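Local coordinates for Thiol:disulfide interchange protein DsbA (PDB 3HZ8), which probably acts as a periplasmic thiol-disulfide oxidoreductase of the DsbA subfamily, introducing disulfide bonds into other proteins, at residues 21-32 and 53-64. The protein carries 1 engineered substitution. Numbering follows the deposited sequence.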
loop_
_atom_site.group_PDB
_atom_site.type_symbol
_atom_site.label_atom_id
_atom_site.label_comp_id
_atom_site.label_asym_id
_atom_site.label_seq_id
_atom_site.Cartn_x
_atom_site.Cartn_y
_atom_site.Cartn_z
ATOM N N GLN A 21 9.643 -6.151 4.961
ATOM C CA GLN A 21 9.270 -6.300 6.372
ATOM C C GLN A 21 9.545 -7.703 6.902
ATOM O O GLN A 21 9.994 -7.848 8.040
ATOM C CB GLN A 21 7.813 -5.946 6.582
ATOM C CG GLN A 21 7.479 -4.499 6.308
ATOM C CD GLN A 21 6.003 -4.224 6.433
ATOM O OE1 GLN A 21 5.177 -5.129 6.261
ATOM N NE2 GLN A 21 5.654 -2.974 6.754
ATOM N N GLN A 22 9.255 -8.726 6.086
ATOM C CA GLN A 22 9.456 -10.130 6.470
ATOM C C GLN A 22 10.481 -10.826 5.574
ATOM O O GLN A 22 10.277 -10.949 4.371
ATOM C CB GLN A 22 8.123 -10.887 6.446
ATOM C CG GLN A 22 7.049 -10.271 7.338
ATOM C CD GLN A 22 5.749 -11.023 7.293
ATOM O OE1 GLN A 22 5.724 -12.249 7.421
ATOM N NE2 GLN A 22 4.652 -10.299 7.116
ATOM N N ALA A 23 11.565 -11.307 6.185
ATOM C CA ALA A 23 12.578 -12.118 5.502
ATOM C C ALA A 23 12.031 -13.473 5.078
ATOM O O ALA A 23 11.145 -14.023 5.730
ATOM C CB ALA A 23 13.794 -12.308 6.403
ATOM N N GLY A 24 12.563 -14.008 3.979
ATOM C CA GLY A 24 12.194 -15.340 3.498
ATOM C C GLY A 24 10.801 -15.425 2.905
ATOM O O GLY A 24 10.331 -16.511 2.555
ATOM N N LYS A 25 10.127 -14.280 2.802
ATOM C CA LYS A 25 8.840 -14.210 2.128
ATOM C C LYS A 25 8.958 -13.334 0.880
ATOM O O LYS A 25 9.998 -12.722 0.642
ATOM C CB LYS A 25 7.755 -13.698 3.069
ATOM C CG LYS A 25 7.220 -14.759 4.039
ATOM C CD LYS A 25 5.813 -14.396 4.499
ATOM C CE LYS A 25 5.377 -15.169 5.730
ATOM N NZ LYS A 25 4.206 -14.475 6.348
ATOM N N VAL A 26 7.905 -13.323 0.076
ATOM C CA VAL A 26 7.844 -12.488 -1.124
ATOM C C VAL A 26 6.882 -11.335 -0.858
ATOM O O VAL A 26 5.665 -11.519 -0.787
ATOM C CB VAL A 26 7.366 -13.274 -2.366
ATOM C CG1 VAL A 26 7.317 -12.370 -3.582
ATOM C CG2 VAL A 26 8.272 -14.477 -2.636
ATOM N N GLU A 27 7.444 -10.142 -0.704
ATOM C CA GLU A 27 6.653 -8.950 -0.417
ATOM C C GLU A 27 6.121 -8.316 -1.703
ATOM O O GLU A 27 6.853 -8.200 -2.680
ATOM C CB GLU A 27 7.515 -7.920 0.311
ATOM C CG GLU A 27 6.775 -6.669 0.718
ATOM C CD GLU A 27 7.635 -5.746 1.542
ATOM O OE1 GLU A 27 7.806 -6.023 2.743
ATOM O OE2 GLU A 27 8.133 -4.748 0.998
ATOM N N VAL A 28 4.851 -7.917 -1.678
ATOM C CA VAL A 28 4.257 -7.069 -2.719
ATOM C C VAL A 28 3.947 -5.759 -2.010
ATOM O O VAL A 28 3.113 -5.734 -1.095
ATOM C CB VAL A 28 2.967 -7.686 -3.321
ATOM C CG1 VAL A 28 2.382 -6.766 -4.394
ATOM C CG2 VAL A 28 3.265 -9.074 -3.908
ATOM N N LEU A 29 4.649 -4.688 -2.406
ATOM C CA LEU A 29 4.544 -3.398 -1.724
ATOM C C LEU A 29 3.827 -2.384 -2.620
ATOM O O LEU A 29 4.270 -2.149 -3.740
ATOM C CB LEU A 29 5.948 -2.899 -1.343
ATOM C CG LEU A 29 6.178 -1.426 -1.020
ATOM C CD1 LEU A 29 5.259 -0.935 0.078
ATOM C CD2 LEU A 29 7.645 -1.211 -0.650
ATOM N N GLU A 30 2.714 -1.822 -2.151
ATOM C CA GLU A 30 2.029 -0.750 -2.866
ATOM C C GLU A 30 2.218 0.574 -2.141
ATOM O O GLU A 30 1.830 0.695 -0.984
ATOM C CB GLU A 30 0.519 -1.039 -2.996
ATOM C CG GLU A 30 -0.212 0.003 -3.859
ATOM C CD GLU A 30 -1.697 0.121 -3.572
ATOM O OE1 GLU A 30 -2.160 -0.440 -2.573
ATOM O OE2 GLU A 30 -2.396 0.805 -4.342
ATOM N N PHE A 31 2.794 1.558 -2.829
ATOM C CA PHE A 31 2.719 2.959 -2.382
ATOM C C PHE A 31 1.461 3.581 -2.977
ATOM O O PHE A 31 1.179 3.380 -4.161
ATOM C CB PHE A 31 3.945 3.763 -2.832
ATOM C CG PHE A 31 5.221 3.382 -2.116
ATOM C CD1 PHE A 31 5.534 3.957 -0.891
ATOM C CD2 PHE A 31 6.129 2.491 -2.685
ATOM C CE1 PHE A 31 6.725 3.629 -0.219
ATOM C CE2 PHE A 31 7.326 2.170 -2.027
ATOM C CZ PHE A 31 7.613 2.741 -0.786
ATOM N N PHE A 32 0.717 4.339 -2.173
ATOM C CA PHE A 32 -0.561 4.885 -2.616
ATOM C C PHE A 32 -0.837 6.177 -1.862
ATOM O O PHE A 32 -0.089 6.552 -0.952
ATOM C CB PHE A 32 -1.710 3.883 -2.350
ATOM C CG PHE A 32 -2.064 3.744 -0.882
ATOM C CD1 PHE A 32 -3.190 4.389 -0.364
ATOM C CD2 PHE A 32 -1.247 3.020 -0.014
ATOM C CE1 PHE A 32 -3.507 4.304 0.993
ATOM C CE2 PHE A 32 -1.543 2.938 1.355
ATOM C CZ PHE A 32 -2.677 3.575 1.860
ATOM N N PHE A 53 -2.922 -14.960 -3.051
ATOM C CA PHE A 53 -1.515 -15.093 -2.675
ATOM C C PHE A 53 -1.246 -16.417 -1.968
ATOM O O PHE A 53 -2.030 -16.854 -1.122
ATOM C CB PHE A 53 -1.088 -13.965 -1.729
ATOM C CG PHE A 53 -0.827 -12.628 -2.398
ATOM C CD1 PHE A 53 -1.072 -12.411 -3.751
ATOM C CD2 PHE A 53 -0.363 -11.562 -1.631
ATOM C CE1 PHE A 53 -0.840 -11.153 -4.326
ATOM C CE2 PHE A 53 -0.123 -10.319 -2.200
ATOM C CZ PHE A 53 -0.364 -10.116 -3.546
ATOM N N LYS A 54 -0.120 -17.032 -2.310
ATOM C CA LYS A 54 0.418 -18.162 -1.558
ATOM C C LYS A 54 0.774 -17.718 -0.142
ATOM O O LYS A 54 0.884 -16.518 0.120
ATOM C CB LYS A 54 1.658 -18.706 -2.268
ATOM C CG LYS A 54 1.367 -19.373 -3.602
ATOM C CD LYS A 54 0.418 -20.544 -3.411
ATOM C CE LYS A 54 0.007 -21.142 -4.738
ATOM N NZ LYS A 54 -1.344 -21.741 -4.631
ATOM N N ASP A 55 0.953 -18.680 0.765
ATOM C CA ASP A 55 1.260 -18.390 2.171
ATOM C C ASP A 55 2.597 -17.669 2.381
ATOM O O ASP A 55 2.823 -17.084 3.448
ATOM C CB ASP A 55 1.227 -19.679 3.013
ATOM C CG ASP A 55 -0.191 -20.126 3.369
ATOM O OD1 ASP A 55 -0.320 -21.130 4.109
ATOM O OD2 ASP A 55 -1.172 -19.484 2.925
ATOM N N ASP A 56 3.479 -17.727 1.383
ATOM C CA ASP A 56 4.781 -17.064 1.470
ATOM C C ASP A 56 4.783 -15.662 0.866
ATOM O O ASP A 56 5.829 -15.017 0.802
ATOM C CB ASP A 56 5.895 -17.919 0.846
ATOM C CG ASP A 56 5.825 -17.980 -0.676
ATOM O OD1 ASP A 56 4.727 -17.816 -1.256
ATOM O OD2 ASP A 56 6.887 -18.211 -1.288
ATOM N N MET A 57 3.609 -15.196 0.442
ATOM C CA MET A 57 3.472 -13.836 -0.090
ATOM C C MET A 57 2.619 -12.982 0.821
ATOM O O MET A 57 1.735 -13.482 1.499
ATOM C CB MET A 57 2.831 -13.849 -1.472
ATOM C CG MET A 57 3.665 -14.498 -2.540
ATOM S SD MET A 57 2.695 -14.662 -4.065
ATOM C CE MET A 57 2.604 -12.976 -4.652
ATOM N N TYR A 58 2.861 -11.674 0.816
ATOM C CA TYR A 58 2.004 -10.767 1.564
ATOM C C TYR A 58 1.965 -9.398 0.901
ATOM O O TYR A 58 2.915 -9.016 0.200
ATOM C CB TYR A 58 2.435 -10.660 3.037
ATOM C CG TYR A 58 3.809 -10.040 3.235
ATOM C CD1 TYR A 58 3.948 -8.708 3.664
ATOM C CD2 TYR A 58 4.970 -10.775 2.986
ATOM C CE1 TYR A 58 5.194 -8.146 3.841
ATOM C CE2 TYR A 58 6.227 -10.212 3.153
ATOM C CZ TYR A 58 6.336 -8.892 3.575
ATOM O OH TYR A 58 7.586 -8.338 3.743
ATOM N N LEU A 59 0.865 -8.683 1.127
ATOM C CA LEU A 59 0.674 -7.332 0.605
ATOM C C LEU A 59 0.954 -6.304 1.702
ATOM O O LEU A 59 0.306 -6.315 2.762
ATOM C CB LEU A 59 -0.756 -7.166 0.074
ATOM C CG LEU A 59 -1.133 -5.777 -0.461
ATOM C CD1 LEU A 59 -0.291 -5.369 -1.678
ATOM C CD2 LEU A 59 -2.621 -5.732 -0.802
ATOM N N ARG A 60 1.936 -5.447 1.440
ATOM C CA ARG A 60 2.315 -4.349 2.324
ATOM C C ARG A 60 1.894 -3.064 1.639
ATOM O O ARG A 60 2.117 -2.916 0.429
ATOM C CB ARG A 60 3.836 -4.343 2.491
ATOM C CG ARG A 60 4.455 -3.085 3.099
ATOM C CD ARG A 60 5.976 -3.191 3.015
ATOM N NE ARG A 60 6.696 -2.091 3.657
ATOM C CZ ARG A 60 8.024 -1.967 3.649
ATOM N NH1 ARG A 60 8.778 -2.877 3.039
ATOM N NH2 ARG A 60 8.603 -0.944 4.275
ATOM N N THR A 61 1.326 -2.132 2.397
ATOM C CA THR A 61 0.959 -0.835 1.821
ATOM C C THR A 61 1.568 0.313 2.613
ATOM O O THR A 61 1.684 0.237 3.836
ATOM C CB THR A 61 -0.567 -0.678 1.680
ATOM O OG1 THR A 61 -1.166 -0.674 2.976
ATOM C CG2 THR A 61 -1.148 -1.830 0.874
ATOM N N GLU A 62 1.988 1.353 1.900
ATOM C CA GLU A 62 2.589 2.536 2.526
ATOM C C GLU A 62 2.015 3.779 1.852
ATOM O O GLU A 62 1.971 3.848 0.615
ATOM C CB GLU A 62 4.112 2.522 2.343
ATOM C CG GLU A 62 4.830 1.240 2.837
ATOM C CD GLU A 62 4.855 1.087 4.370
ATOM O OE1 GLU A 62 4.472 2.036 5.089
ATOM O OE2 GLU A 62 5.270 0.008 4.860
ATOM N N HIS A 63 1.554 4.739 2.652
ATOM C CA HIS A 63 0.992 5.988 2.111
ATOM C C HIS A 63 2.124 6.968 1.874
ATOM O O HIS A 63 2.962 7.168 2.759
ATOM C CB HIS A 63 -0.013 6.579 3.110
ATOM C CG HIS A 63 -0.953 7.593 2.535
ATOM N ND1 HIS A 63 -0.560 8.849 2.119
ATOM C CD2 HIS A 63 -2.295 7.547 2.362
ATOM C CE1 HIS A 63 -1.612 9.509 1.664
ATOM N NE2 HIS A 63 -2.682 8.751 1.821
ATOM N N VAL A 64 2.171 7.576 0.689
ATOM C CA VAL A 64 3.215 8.572 0.419
ATOM C C VAL A 64 3.035 9.819 1.295
ATOM O O VAL A 64 1.923 10.128 1.739
ATOM C CB VAL A 64 3.291 8.991 -1.086
ATOM C CG1 VAL A 64 3.771 7.816 -1.938
ATOM C CG2 VAL A 64 1.968 9.582 -1.598
HETATM O O HOH W 1 7.244 -0.359 7.008
HETATM O O HOH W 2 3.405 -1.368 6.492
HETATM O O HOH W 3 9.393 -17.377 -0.351
HETATM O O HOH W 4 2.253 -14.224 4.279
#
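Arg-60 reaches across to Glu-27 on the neighbouring strand, on the same face of the sheet. Its NH1 meets Glu-27 OE2 at 2.8 Å on the syn side of the carboxylate, with the two flat groups nearly perpendicular. The fully extended chain of Arg-60, with CG anti to the backbone N (chi1 166°), also lets NE bond Glu-62 OE2 in the guanidinium plane. Two acids thus hold the guanidinium by its edge and fix its rotation. The Gln-21 side chain lies over one guanidinium face, its amide 19° from parallel, and Leu-29 CD2 lies over the opposite face, toward its rim. Two waters each bridge Gln-21 NE2 and Glu-62 OE2.

Tyr-58 is sandwiched too. Glu-27 CA sits over one ring face as a CH-pi contact, and Gln-22 NE2 lies over the centre of the other, 3.8 Å above the plane. Tyr-58 OH accepts the N-H of Gln-22, with Gln-22 N 2.9 Å from OH. Tyr-58 OH also gives a weak hydrogen bond to Glu-27 OE1, at 2.5 Å.

On the other face of the sheet, Val-28 CG2 touches Phe-53 CZ and Met-57 CE, beside helix 171-191. Farther along, His-63 turns its edge to the face of Phe-32, with ring planes at 67°. Phe-32 also touches the redox-active Cys-36/Cys-39 pair.

Backbone hydrogen bonds join the parallel strands 26-32 and 57-63, which with helix 37-50 form the beta-alpha-beta unit of the thioredoxin fold.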